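Side-chain contacts in melanin biosynthesis protein TyrA, putative (Shewanella oneidensis, PDB 2IIZ), which binds heme b and, as a member of the DyP-type family, probably acts as a dye-decolorizing peroxidase: residues A[184-189]-A[270-275]; A[206-209]-A[214-217]; A[218-221]-A[225-228]. All coordinates share one frame; numbering follows the deposited sequence.

Interaction 1: A[184-189]-A[270-275]; sequences QKYAHN and KMLHSM. With HEM (protoporphyrin IX containing Fe), chain C.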
# COMPACT_ATOMS: atom_id res chain seq x y z
N GLN A 184 -14.19 -4.07 11.44
CA GLN A 184 -13.23 -4.52 12.44
C GLN A 184 -11.90 -4.67 11.75
O GLN A 184 -11.78 -5.44 10.81
CB GLN A 184 -13.63 -5.87 13.04
CG GLN A 184 -14.92 -5.88 13.84
CD GLN A 184 -15.03 -7.12 14.73
OE1 GLN A 184 -15.47 -8.18 14.27
NE2 GLN A 184 -14.61 -7.00 15.99
N LYS A 185 -10.89 -3.95 12.22
CA LYS A 185 -9.53 -4.15 11.73
C LYS A 185 -8.90 -5.28 12.54
O LYS A 185 -8.56 -5.08 13.72
CB LYS A 185 -8.68 -2.88 11.88
CG LYS A 185 -7.28 -3.02 11.22
CD LYS A 185 -6.47 -1.73 11.26
CE LYS A 185 -5.76 -1.54 12.59
NZ LYS A 185 -4.85 -0.36 12.57
N TYR A 186 -8.77 -6.45 11.91
CA TYR A 186 -8.18 -7.64 12.52
C TYR A 186 -6.68 -7.75 12.19
O TYR A 186 -6.29 -7.87 11.02
CB TYR A 186 -8.90 -8.92 12.07
CG TYR A 186 -10.23 -9.22 12.76
CD1 TYR A 186 -10.27 -9.94 13.92
CD2 TYR A 186 -11.43 -8.78 12.23
CE1 TYR A 186 -11.49 -10.23 14.57
CE2 TYR A 186 -12.66 -9.06 12.86
CZ TYR A 186 -12.67 -9.79 14.03
OH TYR A 186 -13.86 -10.07 14.67
N ALA A 187 -5.86 -7.72 13.24
CA ALA A 187 -4.42 -7.92 13.14
C ALA A 187 -4.14 -9.40 13.44
O ALA A 187 -4.32 -9.87 14.56
CB ALA A 187 -3.69 -7.03 14.14
N HIS A 188 -3.70 -10.14 12.42
CA HIS A 188 -3.46 -11.56 12.55
C HIS A 188 -2.09 -11.74 13.20
O HIS A 188 -1.18 -10.93 12.98
CB HIS A 188 -3.44 -12.26 11.17
CG HIS A 188 -4.76 -12.30 10.47
ND1 HIS A 188 -5.93 -11.82 11.04
CD2 HIS A 188 -5.10 -12.77 9.25
CE1 HIS A 188 -6.93 -12.00 10.19
NE2 HIS A 188 -6.45 -12.57 9.10
N ASN A 189 -1.96 -12.80 13.99
CA ASN A 189 -0.67 -13.31 14.45
C ASN A 189 -0.24 -14.44 13.51
O ASN A 189 -0.49 -15.63 13.76
CB ASN A 189 -0.79 -13.79 15.90
CG ASN A 189 0.56 -14.13 16.53
OD1 ASN A 189 1.60 -14.13 15.86
ND2 ASN A 189 0.54 -14.41 17.83
N LYS A 270 -25.18 -10.78 16.55
CA LYS A 270 -25.42 -12.17 16.88
C LYS A 270 -24.24 -13.07 16.47
O LYS A 270 -23.86 -13.96 17.23
CB LYS A 270 -26.73 -12.62 16.23
CG LYS A 270 -27.98 -12.05 16.92
CD LYS A 270 -29.20 -12.11 16.01
CE LYS A 270 -30.52 -12.20 16.83
NZ LYS A 270 -30.49 -11.35 18.05
N MSE A 271 -23.68 -12.85 15.29
CA MSE A 271 -22.51 -13.62 14.84
C MSE A 271 -21.32 -13.38 15.74
O MSE A 271 -20.65 -14.31 16.14
CB MSE A 271 -22.11 -13.29 13.40
CG MSE A 271 -22.97 -13.99 12.37
SE MSE A 271 -22.90 -13.14 10.63
CE MSE A 271 -24.04 -14.26 9.70
N LEU A 272 -21.06 -12.11 16.05
CA LEU A 272 -19.91 -11.75 16.86
C LEU A 272 -20.05 -12.31 18.28
O LEU A 272 -19.09 -12.83 18.86
CB LEU A 272 -19.78 -10.25 16.90
CG LEU A 272 -18.54 -9.72 17.59
CD1 LEU A 272 -17.30 -10.02 16.76
CD2 LEU A 272 -18.67 -8.19 17.88
N HIS A 273 -21.24 -12.21 18.84
CA HIS A 273 -21.50 -12.80 20.15
C HIS A 273 -21.18 -14.30 20.10
O HIS A 273 -20.38 -14.80 20.89
CB HIS A 273 -22.95 -12.55 20.54
CG HIS A 273 -23.32 -13.09 21.88
ND1 HIS A 273 -23.28 -14.44 22.16
CD2 HIS A 273 -23.76 -12.48 23.00
CE1 HIS A 273 -23.67 -14.63 23.41
NE2 HIS A 273 -23.96 -13.46 23.94
N SER A 274 -21.79 -15.01 19.15
CA SER A 274 -21.49 -16.43 18.94
C SER A 274 -19.99 -16.73 18.78
O SER A 274 -19.55 -17.81 19.18
CB SER A 274 -22.25 -16.97 17.73
OG SER A 274 -21.68 -18.18 17.30
N MSE A 275 -19.22 -15.80 18.20
CA MSE A 275 -17.77 -15.99 18.09
C MSE A 275 -17.04 -15.78 19.42
O MSE A 275 -16.22 -16.61 19.81
CB MSE A 275 -17.16 -15.02 17.08
CG MSE A 275 -17.66 -15.16 15.65
SE MSE A 275 -16.77 -13.98 14.45
CE MSE A 275 -15.06 -13.93 15.13
CHA HEM C . -16.94 -17.53 6.68
CHB HEM C . -12.49 -15.91 7.55
CHC HEM C . -14.19 -12.73 10.69
CHD HEM C . -18.66 -13.93 9.44
C1A HEM C . -15.58 -17.39 6.66
C2A HEM C . -14.66 -18.23 5.92
C3A HEM C . -13.42 -17.76 6.18
C4A HEM C . -13.54 -16.63 7.07
CMA HEM C . -12.09 -18.29 5.64
CAA HEM C . -15.06 -19.42 5.02
CBA HEM C . -15.29 -18.98 3.56
CGA HEM C . -16.64 -18.31 3.39
O1A HEM C . -16.69 -17.05 3.22
O2A HEM C . -17.68 -19.02 3.43
C1B HEM C . -12.57 -14.92 8.48
C2B HEM C . -11.44 -14.22 9.05
C3B HEM C . -11.92 -13.34 9.92
C4B HEM C . -13.35 -13.46 9.93
CMB HEM C . -9.98 -14.52 8.64
CAB HEM C . -11.17 -12.33 10.81
CBB HEM C . -9.98 -12.62 11.32
C1C HEM C . -15.55 -12.81 10.63
C2C HEM C . -16.44 -12.04 11.47
C3C HEM C . -17.69 -12.37 11.13
C4C HEM C . -17.60 -13.35 10.06
CMC HEM C . -15.94 -11.05 12.53
CAC HEM C . -19.01 -11.85 11.71
CBC HEM C . -19.11 -10.96 12.71
C1D HEM C . -18.62 -14.99 8.57
C2D HEM C . -19.78 -15.57 7.94
C3D HEM C . -19.24 -16.69 7.08
C4D HEM C . -17.82 -16.67 7.28
CMD HEM C . -21.25 -15.13 8.12
CAD HEM C . -20.03 -17.66 6.18
CBD HEM C . -20.27 -18.94 6.97
CGD HEM C . -21.28 -19.84 6.31
O1D HEM C . -20.85 -20.89 5.74
O2D HEM C . -22.49 -19.51 6.36
NA HEM C . -14.87 -16.43 7.36
NB HEM C . -13.74 -14.43 9.04
NC HEM C . -16.28 -13.60 9.78
ND HEM C . -17.49 -15.66 8.16
FE HEM C . -15.56 -15.17 8.73
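L272 meets two polar tips from strand 184-188 with a single methyl. Its CD1 lies 3.6 Å from Q184 OE1 and 4.0 Å from Y186 OH, and the leucine crosses both side chains at a slant. The two tips are themselves joined, Y186 OH donating to Q184 OE1 at 2.5 Å from above the carbonyl plane, 49° out of it. Two residues apart on the strand, both side chains leave it toward the helix; with each CG beside the backbone N (chi1 -65° and -79°), the tips converge. Y186 OH also comes within 4.1 Å of M275 CE.

Most other contacts of these side chains are with the heme. The vinyl carbon CAB lies over one face of the Y186 ring, 3.7 Å above its plane and offset toward the rim, and Y186 OH approaches the methyl CMC to 3.1 Å. M275 SE sits 3.6 Å from heme C2C, and H188 CE1 3.3 Å from the vinyl end CBB. With an alanine at Y186, the vinyl group would probably lose the phenol ring over it and Q184 OE1 its donor.

Strand 179-188 runs between strands 291-301 and 254-262 in the large antiparallel sheet, consistent with the ferredoxin-like folds of DyP-type peroxidases, and helix 266-276 packs M271 on I241 of strand 238-249.

Interaction 2: A[206-209]-A[214-217]; sequences GRTK and EYES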
# COMPACT_ATOMS: atom_id res chain seq x y z
N GLY A 206 -13.15 -24.97 9.59
CA GLY A 206 -14.25 -25.86 9.22
C GLY A 206 -14.34 -26.10 7.71
O GLY A 206 -15.38 -26.54 7.20
N ARG A 207 -13.26 -25.81 6.99
CA ARG A 207 -13.13 -26.14 5.58
C ARG A 207 -11.70 -26.60 5.30
O ARG A 207 -10.80 -26.23 6.05
CB ARG A 207 -13.47 -24.92 4.72
CG ARG A 207 -14.83 -24.31 5.02
CD ARG A 207 -15.08 -23.09 4.19
NE ARG A 207 -15.42 -23.44 2.82
CZ ARG A 207 -16.66 -23.56 2.35
NH1 ARG A 207 -17.72 -23.36 3.13
NH2 ARG A 207 -16.84 -23.89 1.08
N THR A 208 -11.49 -27.40 4.25
CA THR A 208 -10.13 -27.75 3.84
C THR A 208 -9.48 -26.52 3.23
O THR A 208 -10.16 -25.68 2.65
CB THR A 208 -10.07 -28.93 2.85
OG1 THR A 208 -10.77 -28.61 1.65
CG2 THR A 208 -10.67 -30.17 3.47
N LYS A 209 -8.16 -26.41 3.37
CA LYS A 209 -7.43 -25.20 2.97
C LYS A 209 -7.42 -25.05 1.46
O LYS A 209 -8.09 -24.17 0.93
CB LYS A 209 -6.01 -25.22 3.54
CG LYS A 209 -5.29 -23.86 3.52
CD LYS A 209 -4.11 -23.82 4.48
CE LYS A 209 -3.30 -22.51 4.39
NZ LYS A 209 -2.22 -22.42 5.44
N GLU A 214 -16.14 -27.58 2.20
CA GLU A 214 -16.84 -27.42 3.46
C GLU A 214 -16.91 -28.77 4.14
O GLU A 214 -17.25 -29.75 3.49
CB GLU A 214 -18.25 -26.86 3.22
CG GLU A 214 -19.05 -26.56 4.50
CD GLU A 214 -20.33 -25.75 4.27
OE1 GLU A 214 -20.77 -25.57 3.12
OE2 GLU A 214 -20.90 -25.28 5.28
N TYR A 215 -16.59 -28.82 5.43
CA TYR A 215 -16.77 -30.06 6.21
C TYR A 215 -18.22 -30.50 6.22
O TYR A 215 -19.13 -29.69 6.09
CB TYR A 215 -16.37 -29.86 7.68
CG TYR A 215 -14.89 -29.86 8.02
CD1 TYR A 215 -13.91 -29.62 7.07
CD2 TYR A 215 -14.48 -30.10 9.34
CE1 TYR A 215 -12.56 -29.62 7.42
CE2 TYR A 215 -13.14 -30.09 9.69
CZ TYR A 215 -12.19 -29.86 8.74
OH TYR A 215 -10.87 -29.86 9.11
N GLU A 216 -18.45 -31.80 6.37
CA GLU A 216 -19.81 -32.26 6.63
C GLU A 216 -20.25 -31.78 8.03
O GLU A 216 -19.44 -31.65 8.94
CB GLU A 216 -19.92 -33.79 6.51
CG GLU A 216 -19.71 -34.32 5.08
CD GLU A 216 -20.75 -33.81 4.07
OE1 GLU A 216 -21.96 -33.81 4.40
OE2 GLU A 216 -20.35 -33.42 2.95
N SER A 217 -21.55 -31.53 8.16
CA SER A 217 -22.15 -31.04 9.42
C SER A 217 -21.61 -31.76 10.64
O SER A 217 -21.08 -31.14 11.57
CB SER A 217 -23.67 -31.22 9.38
OG SER A 217 -24.26 -30.29 8.50
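Y215 lies across the backbone that leaves helix 198-205. Its CB starts 3.5 Å from G206 O, and CD1 stays near the same oxygen at 3.4 Å. Beneath the ring centre sits G206 CA, 4.1 Å from the centroid and only 7° off the normal, a CH-pi contact made directly over the face. Farther out, CE1 moves on to R207, with R207 C at 3.8 Å, and the hydroxyl OH ends in a hydrogen bond to OD1 of D203 in the preceding helix. The main chain is bound as well: Y215 N donates to G206 O at 3.1 Å in a nearly straight bond.

This bond belongs to a single beta bridge between R207 and E214, which pinches the base of a short loop on the way to the helix of the heme-ligating histidine. G206 permits the turn, since its positive phi would press a side chain against the preceding carbonyl.

Beside the bridge, R207 slants across E214. Its chain bends at chi3 (76°), which brings the guanidinium round until E214 CB rests over one face, 3.5 Å from R207 NH1. The charges meet less closely: R207 NH1 to E214 OE1 is a long salt bridge of 3.8 Å, with the two planes 34° apart. R207 NE bonds instead to N212 OD1, E214 OE2 pairs with K220, and R207 also touches T154, E155 and the heme.

Interaction 3: A[218-221]-A[225-228]; sequences EDKP and HIKR. With HEM (protoporphyrin IX containing Fe), chain C; IPA (isopropyl alcohol), chain F.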
# COMPACT_ATOMS: atom_id res chain seq x y z
N GLU A 218 -21.76 -33.07 10.63
CA GLU A 218 -21.33 -33.93 11.71
C GLU A 218 -19.83 -33.82 12.02
O GLU A 218 -19.39 -34.10 13.14
CB GLU A 218 -21.75 -35.40 11.42
CG GLU A 218 -21.14 -36.04 10.14
CD GLU A 218 -21.90 -35.74 8.83
OE1 GLU A 218 -22.57 -34.68 8.70
OE2 GLU A 218 -21.82 -36.58 7.90
N ASP A 219 -19.04 -33.40 11.03
CA ASP A 219 -17.59 -33.27 11.17
C ASP A 219 -17.11 -31.89 11.62
O ASP A 219 -16.02 -31.79 12.19
CB ASP A 219 -16.90 -33.66 9.86
CG ASP A 219 -17.17 -35.10 9.47
OD1 ASP A 219 -17.12 -35.98 10.35
OD2 ASP A 219 -17.44 -35.35 8.28
N LYS A 220 -17.92 -30.85 11.38
CA LYS A 220 -17.64 -29.47 11.83
C LYS A 220 -17.49 -29.42 13.35
O LYS A 220 -18.47 -29.73 14.07
CB LYS A 220 -18.76 -28.49 11.43
CG LYS A 220 -18.73 -27.96 9.99
CD LYS A 220 -19.92 -27.05 9.69
CE LYS A 220 -20.03 -26.73 8.19
NZ LYS A 220 -20.90 -25.54 7.89
N PRO A 221 -16.30 -29.04 13.85
CA PRO A 221 -16.14 -28.87 15.30
C PRO A 221 -16.92 -27.67 15.81
O PRO A 221 -17.02 -26.66 15.11
CB PRO A 221 -14.64 -28.67 15.49
CG PRO A 221 -13.99 -28.90 14.17
CD PRO A 221 -15.04 -28.76 13.13
N HIS A 225 -14.78 -21.66 13.05
CA HIS A 225 -15.32 -20.38 12.57
C HIS A 225 -16.69 -20.48 11.89
O HIS A 225 -17.58 -19.71 12.22
CB HIS A 225 -14.34 -19.68 11.61
CG HIS A 225 -14.71 -18.26 11.31
ND1 HIS A 225 -15.19 -17.39 12.27
CD2 HIS A 225 -14.67 -17.55 10.16
CE1 HIS A 225 -15.43 -16.22 11.72
NE2 HIS A 225 -15.12 -16.29 10.44
N ILE A 226 -16.83 -21.43 10.97
CA ILE A 226 -18.04 -21.58 10.12
C ILE A 226 -19.24 -22.18 10.88
O ILE A 226 -20.41 -21.99 10.49
CB ILE A 226 -17.74 -22.52 8.90
CG1 ILE A 226 -16.54 -22.03 8.12
CG2 ILE A 226 -18.88 -22.61 7.93
CD1 ILE A 226 -16.54 -20.58 7.89
N LYS A 227 -18.95 -22.91 11.95
CA LYS A 227 -20.01 -23.48 12.77
C LYS A 227 -20.59 -22.35 13.60
O LYS A 227 -21.79 -22.28 13.82
CB LYS A 227 -19.44 -24.59 13.68
CG LYS A 227 -20.48 -25.33 14.54
CD LYS A 227 -21.60 -25.91 13.70
CE LYS A 227 -22.37 -26.98 14.46
NZ LYS A 227 -23.40 -27.66 13.60
N ARG A 228 -19.70 -21.46 14.03
CA ARG A 228 -20.03 -20.40 14.98
C ARG A 228 -20.79 -19.24 14.34
O ARG A 228 -21.64 -18.62 14.97
CB ARG A 228 -18.74 -19.85 15.59
CG ARG A 228 -17.99 -20.82 16.51
CD ARG A 228 -18.59 -20.86 17.89
NE ARG A 228 -19.70 -21.83 17.94
CZ ARG A 228 -20.95 -21.53 18.26
NH1 ARG A 228 -21.30 -20.30 18.57
NH2 ARG A 228 -21.85 -22.48 18.27
CHA HEM C . -16.94 -17.53 6.68
CHB HEM C . -12.49 -15.91 7.55
CHC HEM C . -14.19 -12.73 10.69
CHD HEM C . -18.66 -13.93 9.44
C1A HEM C . -15.58 -17.39 6.66
C2A HEM C . -14.66 -18.23 5.92
C3A HEM C . -13.42 -17.76 6.18
C4A HEM C . -13.54 -16.63 7.07
CMA HEM C . -12.09 -18.29 5.64
CAA HEM C . -15.06 -19.42 5.02
CBA HEM C . -15.29 -18.98 3.56
CGA HEM C . -16.64 -18.31 3.39
O1A HEM C . -16.69 -17.05 3.22
O2A HEM C . -17.68 -19.02 3.43
C1B HEM C . -12.57 -14.92 8.48
C2B HEM C . -11.44 -14.22 9.05
C3B HEM C . -11.92 -13.34 9.92
C4B HEM C . -13.35 -13.46 9.93
CMB HEM C . -9.98 -14.52 8.64
CAB HEM C . -11.17 -12.33 10.81
CBB HEM C . -9.98 -12.62 11.32
C1C HEM C . -15.55 -12.81 10.63
C2C HEM C . -16.44 -12.04 11.47
C3C HEM C . -17.69 -12.37 11.13
C4C HEM C . -17.60 -13.35 10.06
CMC HEM C . -15.94 -11.05 12.53
CAC HEM C . -19.01 -11.85 11.71
CBC HEM C . -19.11 -10.96 12.71
C1D HEM C . -18.62 -14.99 8.57
C2D HEM C . -19.78 -15.57 7.94
C3D HEM C . -19.24 -16.69 7.08
C4D HEM C . -17.82 -16.67 7.28
CMD HEM C . -21.25 -15.13 8.12
CAD HEM C . -20.03 -17.66 6.18
CBD HEM C . -20.27 -18.94 6.97
CGD HEM C . -21.28 -19.84 6.31
O1D HEM C . -20.85 -20.89 5.74
O2D HEM C . -22.49 -19.51 6.36
NA HEM C . -14.87 -16.43 7.36
NB HEM C . -13.74 -14.43 9.04
NC HEM C . -16.28 -13.60 9.78
ND HEM C . -17.49 -15.66 8.16
FE HEM C . -15.56 -15.17 8.73
C1 IPA F . -18.28 -32.16 16.87
C2 IPA F . -17.19 -33.05 16.25
C3 IPA F . -15.76 -32.52 16.48
O2 IPA F . -17.39 -33.21 14.87
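K220 lays the end of its extended chain against I226, with K220 NZ 3.6 Å from I226 CG2. This is the proximal side of the heme site of a DyP-type peroxidase, where the short helix 225-228 carries the axial histidine and the loop 218-221 passes along its outer flank.

Packing is tight where the helix faces the heme. I226 splits its branches: CD1 sits over the proximal face at the meso carbon CHA, 3.3 Å away, whereas CG2, anti to the backbone N, touches both K220 NZ and the propionate oxygen O1D, which approach from different directions. The lysine is itself paired with E214 in a salt bridge. H225 does not touch the loop; its CB points away from it, and the ring reaches the iron. Its other ring nitrogen, ND1, is hydrogen-bonded to D285 OD2, which helps fix the rotation of the ring over the porphyrin.

On the outer side one point is equally close, K227 CB lying 3.5 Å from P221 O, an oxygen that also takes a hydrogen bond from S224 OG. The looseness is in the lysine tails. A bend at chi2 (55°) leaves K227 CD 4.5 Å from K220 CB, at the limit of contact. The ammonium atoms K220 NZ and K227 NZ stay 6.6 Å apart, any repulsion probably being eased by the E214 carboxylate, and both lysines are partly exposed. At this margin an isopropyl alcohol, probably from the crystallisation liquor, donates from O2 to E218 O at 2.8 Å, whereas on the inner side H225 NE2 binds the heme iron at 2.1 Å.

How the interactions relate
Following the chain from the N terminus, the first segment met is 184-189, at the end of strand 179-188, and it waits some 80 residues for its partner on helix 266-276; interaction 1 thus closes a wide loop that encloses the other two contacts. Within it, interaction 2 closes a tight loop just after helix 198-205, and interaction 3 closes a second short loop, of three residues, before helix 225-228. These two are successive, neither nested nor crossed. Interactions 1 and 3 meet beside the heme, where M275 SE packs 3.8 Å from H225 CE1 and S274 OG probably hydrogen-bonds to R228 O. Together they tie the sheet, helix 266-276 and the proximal loop around one cofactor.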